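Local coordinates for pirin family protein (Acinetobacter baumannii, PDB 6D0P) that probably acts as a metal-dependent quercetin 2,3-dioxygenase of the pirin family, in the cupin superfamily, at residues A[144-154]-A[170-178]; A[198-209]-A[249-257]. All coordinates share one frame; numbering follows the deposited sequence. Where two conformers were deposited one is given.

Contact 1 of 2, residues A[144-154]-A[170-178]; sequences QAIEAKDIPDI and YADAKGAAT
Q144 grips the backbone of T178 with both ends of its side-chain amide. The chain is extended beyond CG (chi2 177°), which carries the amide across to T178 at about a right angle to that side chain. Q144 OE1 takes the N-H of T178, with T178 N at 2.8 Å, in its carbonyl plane and on a lone pair. Q144 NE2 gives a nearly straight bond (176°) to T178 O at 3.1 Å, and that oxygen lies in the amide plane. A water gives one hydrogen to Q144 OE1 at 2.7 Å and another to A176 O, so OE1 has two donors.

I146 is next, and it sends its two branches to neighbouring methyls. I146 CG2 touches A176 CB at 3.7 Å, and I146 CD1 touches A177 CB at the same distance. With chi1 at -55°, CG2 is anti to the backbone N and reaches A176, while CG1 carries CD1 to A177. The 3-10 turn 148-150 then carries the chain past A176, whose methyl also faces D150 O and I151 CG1.

P152 sets its ring against the other segment. P152 CG lies 3.2 Å from K174 O, and CB meets the methyl of A173. I154 ends the walk with two more branches. I154 CD1 packs on A173 CB at 3.8 Å. CG2 comes to the edge of the Y170 ring, near its plane, at CE2. W186 meets that ring edge-to-face.

Segment 144-154 links edge strands of two seven-stranded sheets, 145-146 and 153-155, and 170-178 packs along this link. Two hydrogen bonds from the side-chain amide of Q144 and a bridging water fix the 176-178 backbone, while small alanine methyls at 173, 176 and 177 let the isoleucines and the proline come close.

Contact 2 of 2, residues A[198-209]-A[249-257]; sequences LYVPEGHTTLVV and LVLTGQPLN
Residues T205-V209 and L249-G253 run antiparallel: their short axes approach to 4.7 Å, with 170° between their directions, and six backbone hydrogen bonds join the pairs T205-G253, L207-L251 and V209-L249. They are neighbouring strands in a beta sheet of the C-terminal cupin domain. The bonds of the L207-L251 pair are nearly straight, at 174° each.

The sheet has two differently packed faces. On one, V209 CG2 meets L251 CD1 at 4.0 Å, and L207 and L251 both pack on F41 of strand 41-52. On the other face, T206, V208, V250 and T252 are buried under the 198-200 part of the chain and under F238 and W186. L198 CD2 touches V250 CG2, and V200 meets T252 tip to tip, V200 CG1 to T252 CG2, at 3.7 Å.

A type II turn from P201 to H204 leads into the first strand. T252 OG1 sits between its backbone N and carbonyl carbon (chi1 86°), which turns it to the edge of the H204 ring. The hydrogen bond between T252 OG1 and H204 ND1 is weak, at 3.4 Å. The same hydroxyl has its stronger hydrogen bond with N184 ND2.

The H204 ring is sandwiched. P201 CB lies 3.5 Å above the ring plane on one side and Q254 N 3.5 Å above it on the other, both over its centre.

In the fold
Contacts 1 and 2 join the same seven-stranded sheet at different places. Contact 2 pairs two inner strands, 205-210 and 245-253. Contact 1 includes 153-155, an outermost strand, and also 145-146, an outermost strand of the other seven-stranded sheet. Their centres are 18 Å apart and their nearest atoms about 5 Å, with no touch. W186 links them: it meets Y170 of contact 1 and V250 of contact 2. A bound magnesium ion lies about 7 Å from the side chain of Y170, and one lies about 9 Å from that of L198. The manganese site of H64, H66, H108 and E110 uses residues of neither contact.

Contact 1 of 2, residues A[144-154]-A[170-178]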
ATOM      1  N   GLN A 144       3.365 -13.260   1.939  1.00 14.48           N
ATOM      2  CA  GLN A 144       4.125 -13.288   0.710  1.00 15.10           C
ATOM      3  C   GLN A 144       5.309 -12.347   0.930  1.00 15.91           C
ATOM      4  O   GLN A 144       5.154 -11.106   0.848  1.00 14.35           O
ATOM      5  CB  GLN A 144       3.338 -12.845  -0.523  1.00 15.04           C
ATOM      6  CG  GLN A 144       2.244 -13.798  -0.969  1.00 15.75           C
ATOM      7  CD  GLN A 144       1.496 -13.223  -2.151  1.00 16.90           C
ATOM      8  OE1 GLN A 144       2.036 -13.160  -3.259  1.00 15.06           O
ATOM      9  NE2 GLN A 144       0.242 -12.815  -1.920  1.00 14.15           N
ATOM     10  N   ALA A 145       6.455 -12.930   1.270  1.00 15.79           N
ATOM     11  CA  ALA A 145       7.675 -12.151   1.456  1.00 17.15           C
ATOM     12  C   ALA A 145       8.368 -12.055   0.101  1.00 18.52           C
ATOM     13  O   ALA A 145       8.794 -13.053  -0.450  1.00 20.01           O
ATOM     14  CB  ALA A 145       8.575 -12.779   2.499  1.00 17.78           C
ATOM     15  N   ILE A 146       8.441 -10.865  -0.446  1.00 17.69           N
ATOM     16  CA  ILE A 146       9.007 -10.690  -1.750  1.00 18.31           C
ATOM     17  C   ILE A 146      10.302  -9.882  -1.644  1.00 19.09           C
ATOM     18  O   ILE A 146      10.287  -8.753  -1.213  1.00 17.11           O
ATOM     19  CB  ILE A 146       7.986 -10.019  -2.674  1.00 18.82           C
ATOM     20  CG1 ILE A 146       6.674 -10.810  -2.721  1.00 18.79           C
ATOM     21  CG2 ILE A 146       8.575  -9.851  -4.054  1.00 21.64           C
ATOM     22  CD1 ILE A 146       5.507  -9.986  -3.101  1.00 19.83           C
ATOM     23  N   GLU A 147      11.400 -10.493  -2.082  1.00 19.60           N
ATOM     24  CA  GLU A 147      12.712  -9.861  -2.081  1.00 21.56           C
ATOM     25  C   GLU A 147      12.822  -8.911  -3.275  1.00 21.06           C
ATOM     26  O   GLU A 147      12.248  -9.151  -4.361  1.00 19.38           O
ATOM     27  CB  GLU A 147      13.798 -10.938  -2.082  1.00 27.57           C
ATOM     28  CG  GLU A 147      13.991 -11.565  -0.712  1.00 32.01           C
ATOM     29  CD  GLU A 147      14.996 -12.700  -0.683  1.00 42.29           C
ATOM     30  OE1 GLU A 147      14.584 -13.854  -0.908  1.00 53.14           O
ATOM     31  OE2 GLU A 147      16.186 -12.424  -0.422  1.00 57.43           O
ATOM     32  N   ALA A 148      13.563  -7.824  -3.061  1.00 21.42           N
ATOM     33  CA  ALA A 148      13.732  -6.764  -4.064  1.00 22.49           C
ATOM     34  C   ALA A 148      14.135  -7.347  -5.429  1.00 26.04           C
ATOM     35  O   ALA A 148      13.606  -6.935  -6.450  1.00 23.83           O
ATOM     36  CB  ALA A 148      14.761  -5.763  -3.577  1.00 23.07           C
ATOM     37  N   LYS A 149      15.017  -8.344  -5.437  1.00 24.68           N
ATOM     38  CA  LYS A 149      15.539  -8.856  -6.714  1.00 28.69           C
ATOM     39  C   LYS A 149      14.471  -9.626  -7.505  1.00 26.40           C
ATOM     40  O   LYS A 149      14.650  -9.828  -8.689  1.00 28.30           O
ATOM     41  CB  LYS A 149      16.781  -9.722  -6.463  1.00 31.77           C
ATOM     42  CG  LYS A 149      16.517 -11.040  -5.757  1.00 35.13           C
ATOM     43  CD  LYS A 149      17.777 -11.828  -5.466  1.00 41.51           C
ATOM     44  CE  LYS A 149      17.491 -13.279  -5.139  1.00 44.80           C
ATOM     45  NZ  LYS A 149      16.406 -13.403  -4.134  1.00 51.74           N
ATOM     46  N   ASP A 150      13.360 -10.014  -6.890  1.00 24.38           N
ATOM     47  CA  ASP A 150      12.332 -10.791  -7.575  1.00 24.48           C
ATOM     48  C   ASP A 150      11.199  -9.901  -8.104  1.00 23.62           C
ATOM     49  O   ASP A 150      10.254 -10.403  -8.714  1.00 23.78           O
ATOM     50  CB  ASP A 150      11.827 -11.910  -6.660  1.00 25.99           C
ATOM     51  CG  ASP A 150      12.922 -12.941  -6.394  1.00 30.34           C
ATOM     52  OD1 ASP A 150      13.659 -13.281  -7.360  1.00 32.97           O
ATOM     53  OD2 ASP A 150      13.058 -13.381  -5.236  1.00 30.06           O
ATOM     54  N   ILE A 151      11.288  -8.589  -7.931  1.00 22.17           N
ATOM     55  CA  ILE A 151      10.219  -7.734  -8.428  1.00 20.71           C
ATOM     56  C   ILE A 151      10.601  -7.233  -9.833  1.00 22.63           C
ATOM     57  O   ILE A 151      11.616  -6.609  -9.987  1.00 20.24           O
ATOM     58  CB  ILE A 151       9.964  -6.591  -7.438  1.00 20.38           C
ATOM     59  CG1 ILE A 151       9.617  -7.145  -6.054  1.00 20.63           C
ATOM     60  CG2 ILE A 151       8.867  -5.659  -7.960  1.00 20.20           C
ATOM     61  CD1 ILE A 151       9.496  -6.092  -4.985  1.00 20.72           C
ATOM     62  N   PRO A 152       9.809  -7.563 -10.866  1.00 23.50           N
ATOM     63  CA  PRO A 152      10.109  -7.088 -12.229  1.00 25.41           C
ATOM     64  C   PRO A 152      10.146  -5.551 -12.234  1.00 26.43           C
ATOM     65  O   PRO A 152       9.221  -4.932 -11.711  1.00 22.71           O
ATOM     66  CB  PRO A 152       8.963  -7.590 -13.130  1.00 25.67           C
ATOM     67  CG  PRO A 152       8.326  -8.666 -12.306  1.00 26.38           C
ATOM     68  CD  PRO A 152       8.493  -8.196 -10.875  1.00 24.43           C
ATOM     69  N   ASP A 153      11.197  -5.002 -12.831  1.00 25.46           N
ATOM     70  CA  ASP A 153      11.493  -3.549 -12.900  1.00 28.94           C
ATOM     71  C   ASP A 153      11.615  -3.151 -14.372  1.00 27.37           C
ATOM     72  O   ASP A 153      12.572  -3.571 -15.047  1.00 29.32           O
ATOM     73  CB  ASP A 153      12.814  -3.229 -12.183  1.00 30.48           C
ATOM     74  CG  ASP A 153      12.990  -1.766 -11.799  1.00 38.03           C
ATOM     75  OD1 ASP A 153      12.042  -0.965 -12.032  1.00 38.45           O
ATOM     76  OD2 ASP A 153      14.058  -1.435 -11.223  1.00 42.22           O
ATOM     77  N   ILE A 154      10.693  -2.330 -14.844  1.00 23.84           N
ATOM     78  CA  ILE A 154      10.604  -1.995 -16.239  1.00 23.45           C
ATOM     79  C   ILE A 154      11.152  -0.589 -16.450  1.00 21.15           C
ATOM     80  O   ILE A 154      10.703   0.327 -15.793  1.00 19.24           O
ATOM     81  CB  ILE A 154       9.140  -2.089 -16.707  1.00 25.75           C
ATOM     82  CG1 ILE A 154       8.528  -3.460 -16.406  1.00 28.57           C
ATOM     83  CG2 ILE A 154       9.006  -1.712 -18.174  1.00 27.49           C
ATOM     84  CD1 ILE A 154       9.260  -4.613 -17.035  1.00 31.25           C
ATOM     85  N   TYR A 170       2.321  -5.502 -16.208  1.00 27.97           N
ATOM     86  CA  TYR A 170       2.715  -4.360 -17.007  1.00 29.03           C
ATOM     87  C   TYR A 170       3.753  -4.811 -18.053  1.00 30.80           C
ATOM     88  O   TYR A 170       4.668  -5.553 -17.737  1.00 31.02           O
ATOM     89  CB  TYR A 170       3.292  -3.256 -16.117  1.00 26.44           C
ATOM     90  CG  TYR A 170       3.590  -2.009 -16.890  1.00 28.15           C
ATOM     91  CD1 TYR A 170       2.616  -1.040 -17.050  1.00 29.79           C
ATOM     92  CD2 TYR A 170       4.803  -1.831 -17.531  1.00 30.00           C
ATOM     93  CE1 TYR A 170       2.853   0.092 -17.806  1.00 31.83           C
ATOM     94  CE2 TYR A 170       5.053  -0.705 -18.295  1.00 31.41           C
ATOM     95  CZ  TYR A 170       4.073   0.254 -18.440  1.00 31.76           C
ATOM     96  OH  TYR A 170       4.302   1.367 -19.192  1.00 37.95           O
ATOM     97  N   ALA A 171       3.613  -4.376 -19.297  1.00 39.55           N
ATOM     98  CA  ALA A 171       4.616  -4.674 -20.369  1.00 41.14           C
ATOM     99  C   ALA A 171       4.971  -6.170 -20.425  1.00 41.64           C
ATOM    100  O   ALA A 171       6.167  -6.545 -20.552  1.00 40.44           O
ATOM    101  CB  ALA A 171       5.857  -3.840 -20.136  1.00 45.02           C
ATOM    102  N   ASP A 172       3.951  -7.021 -20.342  1.00 38.65           N
ATOM    103  CA  ASP A 172       4.134  -8.479 -20.361  1.00 40.79           C
ATOM    104  C   ASP A 172       4.908  -8.969 -19.124  1.00 37.65           C
ATOM    105  O   ASP A 172       5.262 -10.134 -19.072  1.00 39.33           O
ATOM    106  CB  ASP A 172       4.826  -8.953 -21.644  1.00 48.73           C
ATOM    107  CG  ASP A 172       4.074  -8.579 -22.911  1.00 55.16           C
ATOM    108  OD1 ASP A 172       2.830  -8.725 -22.924  1.00 57.21           O
ATOM    109  OD2 ASP A 172       4.736  -8.148 -23.875  1.00 65.48           O
ATOM    110  N   ALA A 173       5.163  -8.115 -18.134  1.00 32.63           N
ATOM    111  CA  ALA A 173       5.838  -8.543 -16.904  1.00 31.80           C
ATOM    112  C   ALA A 173       4.767  -8.840 -15.846  1.00 29.86           C
ATOM    113  O   ALA A 173       3.867  -8.041 -15.663  1.00 30.06           O
ATOM    114  CB  ALA A 173       6.782  -7.465 -16.427  1.00 32.65           C
ATOM    115  N   LYS A 174       4.878  -9.964 -15.159  1.00 29.88           N
ATOM    116  CA  LYS A 174       3.877 -10.377 -14.173  1.00 28.56           C
ATOM    117  C   LYS A 174       4.290  -9.914 -12.778  1.00 23.75           C
ATOM    118  O   LYS A 174       5.455  -9.960 -12.427  1.00 23.61           O
ATOM    119  CB  LYS A 174       3.727 -11.900 -14.198  1.00 34.35           C
ATOM    120  CG  LYS A 174       3.259 -12.459 -15.534  1.00 44.00           C
ATOM    121  CD  LYS A 174       3.133 -13.971 -15.554  1.00 50.72           C
ATOM    122  CE  LYS A 174       2.721 -14.497 -16.915  1.00 59.00           C
ATOM    123  NZ  LYS A 174       1.481 -13.840 -17.398  1.00 61.19           N
ATOM    124  N   GLY A 175       3.311  -9.489 -12.000  1.00 20.25           N
ATOM    125  CA  GLY A 175       3.535  -9.021 -10.646  1.00 18.64           C
ATOM    126  C   GLY A 175       4.135 -10.093  -9.756  1.00 18.09           C
ATOM    127  O   GLY A 175       3.899 -11.290  -9.948  1.00 19.18           O
ATOM    128  N   ALA A 176       4.896  -9.648  -8.769  1.00 17.65           N
ATOM    129  CA  ALA A 176       5.580 -10.527  -7.858  1.00 18.59           C
ATOM    130  C   ALA A 176       4.600 -11.069  -6.807  1.00 17.93           C
ATOM    131  O   ALA A 176       4.769 -12.176  -6.325  1.00 19.56           O
ATOM    132  CB  ALA A 176       6.717  -9.781  -7.208  1.00 20.02           C
ATOM    133  N   ALA A 177       3.575 -10.304  -6.472  1.00 16.03           N
ATOM    134  CA  ALA A 177       2.579 -10.745  -5.485  1.00 16.36           C
ATOM    135  C   ALA A 177       1.335 -11.290  -6.196  1.00 16.37           C
ATOM    136  O   ALA A 177       0.864 -10.669  -7.152  1.00 17.49           O
ATOM    137  CB  ALA A 177       2.183  -9.587  -4.586  1.00 15.28           C
ATOM    138  N   THR A 178       0.807 -12.406  -5.706  1.00 15.49           N
ATOM    139  CA  THR A 178      -0.464 -12.944  -6.176  1.00 16.13           C
ATOM    140  C   THR A 178      -1.589 -12.204  -5.446  1.00 15.68           C
ATOM    141  O   THR A 178      -1.385 -11.693  -4.332  1.00 15.68           O
ATOM    142  CB  THR A 178      -0.583 -14.461  -5.964  1.00 17.57           C
ATOM    143  OG1 THR A 178      -0.542 -14.718  -4.563  1.00 16.65           O
ATOM    144  CG2 THR A 178       0.495 -15.256  -6.667  1.00 18.87           C
TER
HETATM  145  O   HOH W   1       4.508 -13.914  -3.988  1.00 21.77           O

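Contact 2 of 2, residues A[198-209]-A[249-257]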
ATOM      1  N   LEU A 198       0.333   5.303 -19.760  0.50 22.70           N
ATOM      2  CA  LEU A 198       0.060   4.032 -19.121  0.50 22.43           C
ATOM      3  C   LEU A 198      -1.317   3.549 -19.577  0.50 22.59           C
ATOM      4  O   LEU A 198      -2.234   4.356 -19.833  0.50 20.93           O
ATOM      5  CB  LEU A 198       0.108   4.181 -17.597  0.50 23.77           C
ATOM      6  CG  LEU A 198       1.471   4.552 -17.014  0.50 24.65           C
ATOM      7  CD1 LEU A 198       1.757   6.031 -17.210  0.50 25.08           C
ATOM      8  CD2 LEU A 198       1.539   4.193 -15.541  0.50 24.20           C
ATOM      9  N   TYR A 199      -1.427   2.234 -19.704  1.00 21.49           N
ATOM     10  CA  TYR A 199      -2.668   1.581 -20.077  1.00 22.89           C
ATOM     11  C   TYR A 199      -3.135   0.734 -18.904  1.00 22.64           C
ATOM     12  O   TYR A 199      -2.344  -0.036 -18.317  1.00 21.78           O
ATOM     13  CB  TYR A 199      -2.501   0.717 -21.323  1.00 26.51           C
ATOM     14  CG  TYR A 199      -2.072   1.518 -22.518  1.00 29.64           C
ATOM     15  CD1 TYR A 199      -2.983   2.255 -23.255  1.00 31.85           C
ATOM     16  CD2 TYR A 199      -0.738   1.576 -22.878  1.00 34.27           C
ATOM     17  CE1 TYR A 199      -2.576   3.013 -24.343  1.00 34.08           C
ATOM     18  CE2 TYR A 199      -0.318   2.322 -23.964  1.00 37.40           C
ATOM     19  CZ  TYR A 199      -1.239   3.048 -24.695  1.00 35.26           C
ATOM     20  OH  TYR A 199      -0.798   3.771 -25.764  1.00 41.81           O
ATOM     21  N   VAL A 200      -4.417   0.910 -18.591  0.50 21.27           N
ATOM     22  CA  VAL A 200      -5.106   0.292 -17.469  0.50 21.07           C
ATOM     23  C   VAL A 200      -6.335  -0.440 -18.007  0.50 22.55           C
ATOM     24  O   VAL A 200      -6.885  -0.037 -19.019  0.50 22.89           O
ATOM     25  CB  VAL A 200      -5.510   1.379 -16.454  0.50 19.56           C
ATOM     26  CG1 VAL A 200      -6.458   0.872 -15.372  0.50 19.89           C
ATOM     27  CG2 VAL A 200      -4.287   2.033 -15.842  0.50 18.53           C
ATOM     28  N   PRO A 201      -6.749  -1.531 -17.349  1.00 23.77           N
ATOM     29  CA  PRO A 201      -7.964  -2.178 -17.802  1.00 24.80           C
ATOM     30  C   PRO A 201      -9.229  -1.312 -17.693  1.00 24.28           C
ATOM     31  O   PRO A 201      -9.445  -0.591 -16.709  1.00 22.60           O
ATOM     32  CB  PRO A 201      -8.093  -3.424 -16.919  1.00 25.86           C
ATOM     33  CG  PRO A 201      -6.703  -3.712 -16.483  1.00 25.52           C
ATOM     34  CD  PRO A 201      -6.089  -2.348 -16.312  1.00 25.02           C
ATOM     35  N   GLU A 202     -10.050  -1.405 -18.725  1.00 24.09           N
ATOM     36  CA  GLU A 202     -11.301  -0.684 -18.809  1.00 25.11           C
ATOM     37  C   GLU A 202     -12.141  -0.991 -17.561  1.00 24.39           C
ATOM     38  O   GLU A 202     -12.235  -2.142 -17.157  1.00 21.96           O
ATOM     39  CB  GLU A 202     -12.046  -1.115 -20.076  1.00 27.44           C
ATOM     40  CG  GLU A 202     -13.424  -0.512 -20.233  1.00 29.32           C
ATOM     41  CD  GLU A 202     -13.410   0.990 -20.461  1.00 31.43           C
ATOM     42  OE1 GLU A 202     -12.819   1.432 -21.469  1.00 31.12           O
ATOM     43  OE2 GLU A 202     -13.987   1.709 -19.631  1.00 31.42           O
ATOM     44  N   GLY A 203     -12.731   0.030 -16.951  1.00 22.44           N
ATOM     45  CA  GLY A 203     -13.622  -0.208 -15.775  1.00 21.90           C
ATOM     46  C   GLY A 203     -12.896  -0.266 -14.442  1.00 20.29           C
ATOM     47  O   GLY A 203     -13.556  -0.260 -13.395  1.00 19.14           O
ATOM     48  N   HIS A 204     -11.557  -0.283 -14.428  1.00 18.45           N
ATOM     49  CA  HIS A 204     -10.832  -0.363 -13.154  1.00 17.37           C
ATOM     50  C   HIS A 204     -10.741   0.994 -12.439  1.00 15.65           C
ATOM     51  O   HIS A 204     -10.521   2.025 -13.064  1.00 14.68           O
ATOM     52  CB  HIS A 204      -9.377  -0.831 -13.359  1.00 17.93           C
ATOM     53  CG  HIS A 204      -9.210  -2.311 -13.478  1.00 20.28           C
ATOM     54  ND1 HIS A 204      -8.046  -2.953 -13.117  1.00 22.49           N
ATOM     55  CD2 HIS A 204     -10.068  -3.271 -13.862  1.00 21.49           C
ATOM     56  CE1 HIS A 204      -8.192  -4.242 -13.302  1.00 24.15           C
ATOM     57  NE2 HIS A 204      -9.413  -4.463 -13.749  1.00 22.61           N
ATOM     58  N   THR A 205     -10.912   0.945 -11.130  1.00 14.82           N
ATOM     59  CA  THR A 205     -10.496   2.029 -10.239  1.00 14.37           C
ATOM     60  C   THR A 205      -9.037   2.330 -10.584  1.00 14.58           C
ATOM     61  O   THR A 205      -8.282   1.380 -10.796  1.00 14.83           O
ATOM     62  CB  THR A 205     -10.573   1.573  -8.781  1.00 14.48           C
ATOM     63  OG1 THR A 205     -11.946   1.349  -8.490  1.00 14.69           O
ATOM     64  CG2 THR A 205      -9.958   2.539  -7.794  1.00 14.33           C
ATOM     65  N   THR A 206      -8.661   3.612 -10.642  1.00 13.73           N
ATOM     66  CA  THR A 206      -7.336   4.016 -11.009  1.00 13.69           C
ATOM     67  C   THR A 206      -6.921   5.177 -10.116  1.00 13.06           C
ATOM     68  O   THR A 206      -7.530   6.271 -10.172  1.00 12.77           O
ATOM     69  CB  THR A 206      -7.266   4.418 -12.487  1.00 15.81           C
ATOM     70  OG1 THR A 206      -7.678   3.322 -13.308  1.00 18.64           O
ATOM     71  CG2 THR A 206      -5.872   4.829 -12.896  1.00 15.75           C
ATOM     72  N   LEU A 207      -5.958   4.909  -9.245  1.00 12.72           N
ATOM     73  CA  LEU A 207      -5.446   5.899  -8.331  1.00 12.59           C
ATOM     74  C   LEU A 207      -3.980   6.189  -8.666  1.00 13.06           C
ATOM     75  O   LEU A 207      -3.184   5.246  -8.820  1.00 14.36           O
ATOM     76  CB  LEU A 207      -5.565   5.360  -6.902  1.00 12.69           C
ATOM     77  CG  LEU A 207      -6.935   4.832  -6.506  1.00 13.16           C
ATOM     78  CD1 LEU A 207      -6.859   4.186  -5.143  1.00 13.57           C
ATOM     79  CD2 LEU A 207      -7.976   5.957  -6.521  1.00 14.05           C
ATOM     80  N   VAL A 208      -3.634   7.464  -8.805  1.00 12.94           N
ATOM     81  CA  VAL A 208      -2.247   7.888  -9.032  1.00 13.73           C
ATOM     82  C   VAL A 208      -1.770   8.539  -7.740  1.00 13.98           C
ATOM     83  O   VAL A 208      -2.331   9.542  -7.298  1.00 13.20           O
ATOM     84  CB  VAL A 208      -2.112   8.849 -10.220  1.00 15.03           C
ATOM     85  CG1 VAL A 208      -0.680   9.340 -10.406  1.00 15.45           C
ATOM     86  CG2 VAL A 208      -2.656   8.195 -11.483  1.00 15.71           C
ATOM     87  N   VAL A 209      -0.809   7.895  -7.111  1.00 13.47           N
ATOM     88  CA  VAL A 209      -0.277   8.381  -5.846  1.00 14.17           C
ATOM     89  C   VAL A 209       1.102   8.999  -6.107  1.00 14.54           C
ATOM     90  O   VAL A 209       1.973   8.344  -6.669  1.00 14.91           O
ATOM     91  CB  VAL A 209      -0.183   7.263  -4.798  1.00 14.73           C
ATOM     92  CG1 VAL A 209       0.378   7.781  -3.471  1.00 16.34           C
ATOM     93  CG2 VAL A 209      -1.528   6.600  -4.582  1.00 15.77           C
ATOM     94  N   LEU A 249       3.111   5.768  -7.095  1.00 14.56           N
ATOM     95  CA  LEU A 249       2.450   4.482  -7.171  1.00 15.32           C
ATOM     96  C   LEU A 249       1.250   4.634  -8.091  1.00 15.33           C
ATOM     97  O   LEU A 249       0.625   5.726  -8.172  1.00 16.53           O
ATOM     98  CB  LEU A 249       1.961   3.954  -5.824  1.00 17.39           C
ATOM     99  CG  LEU A 249       3.063   3.555  -4.866  1.00 21.01           C
ATOM    100  CD1 LEU A 249       3.230   4.622  -3.825  1.00 22.73           C
ATOM    101  CD2 LEU A 249       2.756   2.220  -4.220  1.00 23.13           C
ATOM    102  N   VAL A 250       0.991   3.594  -8.834  1.00 13.74           N
ATOM    103  CA  VAL A 250      -0.255   3.512  -9.586  1.00 14.35           C
ATOM    104  C   VAL A 250      -0.999   2.281  -9.047  1.00 13.68           C
ATOM    105  O   VAL A 250      -0.451   1.179  -9.033  1.00 13.63           O
ATOM    106  CB  VAL A 250      -0.016   3.434 -11.096  1.00 14.65           C
ATOM    107  CG1 VAL A 250      -1.293   3.140 -11.865  1.00 15.69           C
ATOM    108  CG2 VAL A 250       0.646   4.695 -11.611  1.00 15.70           C
ATOM    109  N   LEU A 251      -2.230   2.485  -8.606  1.00 12.94           N
ATOM    110  CA  LEU A 251      -3.038   1.432  -8.036  1.00 13.34           C
ATOM    111  C   LEU A 251      -4.300   1.300  -8.878  1.00 13.82           C
ATOM    112  O   LEU A 251      -5.017   2.290  -9.044  1.00 14.19           O
ATOM    113  CB  LEU A 251      -3.414   1.820  -6.612  1.00 14.02           C
ATOM    114  CG  LEU A 251      -2.268   2.255  -5.714  1.00 14.38           C
ATOM    115  CD1 LEU A 251      -2.823   2.772  -4.397  1.00 15.26           C
ATOM    116  CD2 LEU A 251      -1.283   1.119  -5.475  1.00 15.87           C
ATOM    117  N   THR A 252      -4.553   0.126  -9.424  1.00 13.70           N
ATOM    118  CA  THR A 252      -5.787  -0.068 -10.197  1.00 14.39           C
ATOM    119  C   THR A 252      -6.412  -1.387  -9.774  1.00 14.29           C
ATOM    120  O   THR A 252      -5.713  -2.305  -9.288  1.00 13.42           O
ATOM    121  CB  THR A 252      -5.578  -0.093 -11.719  1.00 15.74           C
ATOM    122  OG1 THR A 252      -5.228  -1.400 -12.179  1.00 16.70           O
ATOM    123  CG2 THR A 252      -4.513   0.883 -12.166  1.00 16.40           C
ATOM    124  N   GLY A 253      -7.711  -1.497 -10.011  1.00 13.79           N
ATOM    125  CA  GLY A 253      -8.341  -2.732  -9.736  1.00 14.12           C
ATOM    126  C   GLY A 253      -9.811  -2.762 -10.082  1.00 15.12           C
ATOM    127  O   GLY A 253     -10.505  -1.720 -10.161  1.00 14.58           O
ATOM    128  N   GLN A 254     -10.285  -3.983 -10.309  0.50 15.49           N
ATOM    129  CA  GLN A 254     -11.687  -4.222 -10.534  0.50 16.13           C
ATOM    130  C   GLN A 254     -12.415  -3.894  -9.226  0.50 15.47           C
ATOM    131  O   GLN A 254     -12.060  -4.436  -8.179  0.50 14.82           O
ATOM    132  CB  GLN A 254     -11.933  -5.676 -10.934  0.50 17.66           C
ATOM    133  CG  GLN A 254     -13.405  -5.999 -11.159  0.50 19.39           C
ATOM    134  CD  GLN A 254     -13.967  -5.231 -12.328  0.50 21.26           C
ATOM    135  OE1 GLN A 254     -13.320  -5.085 -13.355  0.50 22.91           O
ATOM    136  NE2 GLN A 254     -15.185  -4.727 -12.181  0.50 24.14           N
ATOM    137  N   PRO A 255     -13.392  -2.985  -9.271  1.00 15.01           N
ATOM    138  CA  PRO A 255     -14.137  -2.658  -8.056  1.00 15.34           C
ATOM    139  C   PRO A 255     -14.827  -3.917  -7.512  1.00 15.49           C
ATOM    140  O   PRO A 255     -15.312  -4.735  -8.284  1.00 15.76           O
ATOM    141  CB  PRO A 255     -15.156  -1.574  -8.424  1.00 15.69           C
ATOM    142  CG  PRO A 255     -14.746  -1.071  -9.772  1.00 16.21           C
ATOM    143  CD  PRO A 255     -13.802  -2.105 -10.362  1.00 15.93           C
ATOM    144  N   LEU A 256     -14.866  -4.081  -6.198  1.00 15.02           N
ATOM    145  CA  LEU A 256     -15.428  -5.320  -5.641  1.00 15.87           C
ATOM    146  C   LEU A 256     -16.956  -5.288  -5.682  1.00 17.10           C
ATOM    147  O   LEU A 256     -17.589  -6.364  -5.752  1.00 16.84           O
ATOM    148  CB  LEU A 256     -14.920  -5.542  -4.216  1.00 15.40           C
ATOM    149  CG  LEU A 256     -13.419  -5.785  -4.091  1.00 16.50           C
ATOM    150  CD1 LEU A 256     -13.039  -6.071  -2.649  1.00 16.67           C
ATOM    151  CD2 LEU A 256     -12.960  -6.919  -4.990  1.00 18.00           C
ATOM    152  N   ASN A 257     -17.516  -4.085  -5.590  0.50 17.28           N
ATOM    153  CA  ASN A 257     -18.966  -3.889  -5.618  0.50 18.81           C
ATOM    154  C   ASN A 257     -19.624  -4.746  -4.534  0.50 18.70           C
ATOM    155  O   ASN A 257     -20.615  -5.450  -4.781  0.50 19.96           O
ATOM    156  CB  ASN A 257     -19.547  -4.177  -7.000  0.50 20.28           C
ATOM    157  CG  ASN A 257     -19.226  -3.086  -7.993  0.50 20.49           C
ATOM    158  OD1 ASN A 257     -19.469  -1.910  -7.729  0.50 22.48           O
ATOM    159  ND2 ASN A 257     -18.728  -3.468  -9.155  0.50 22.07           N
TER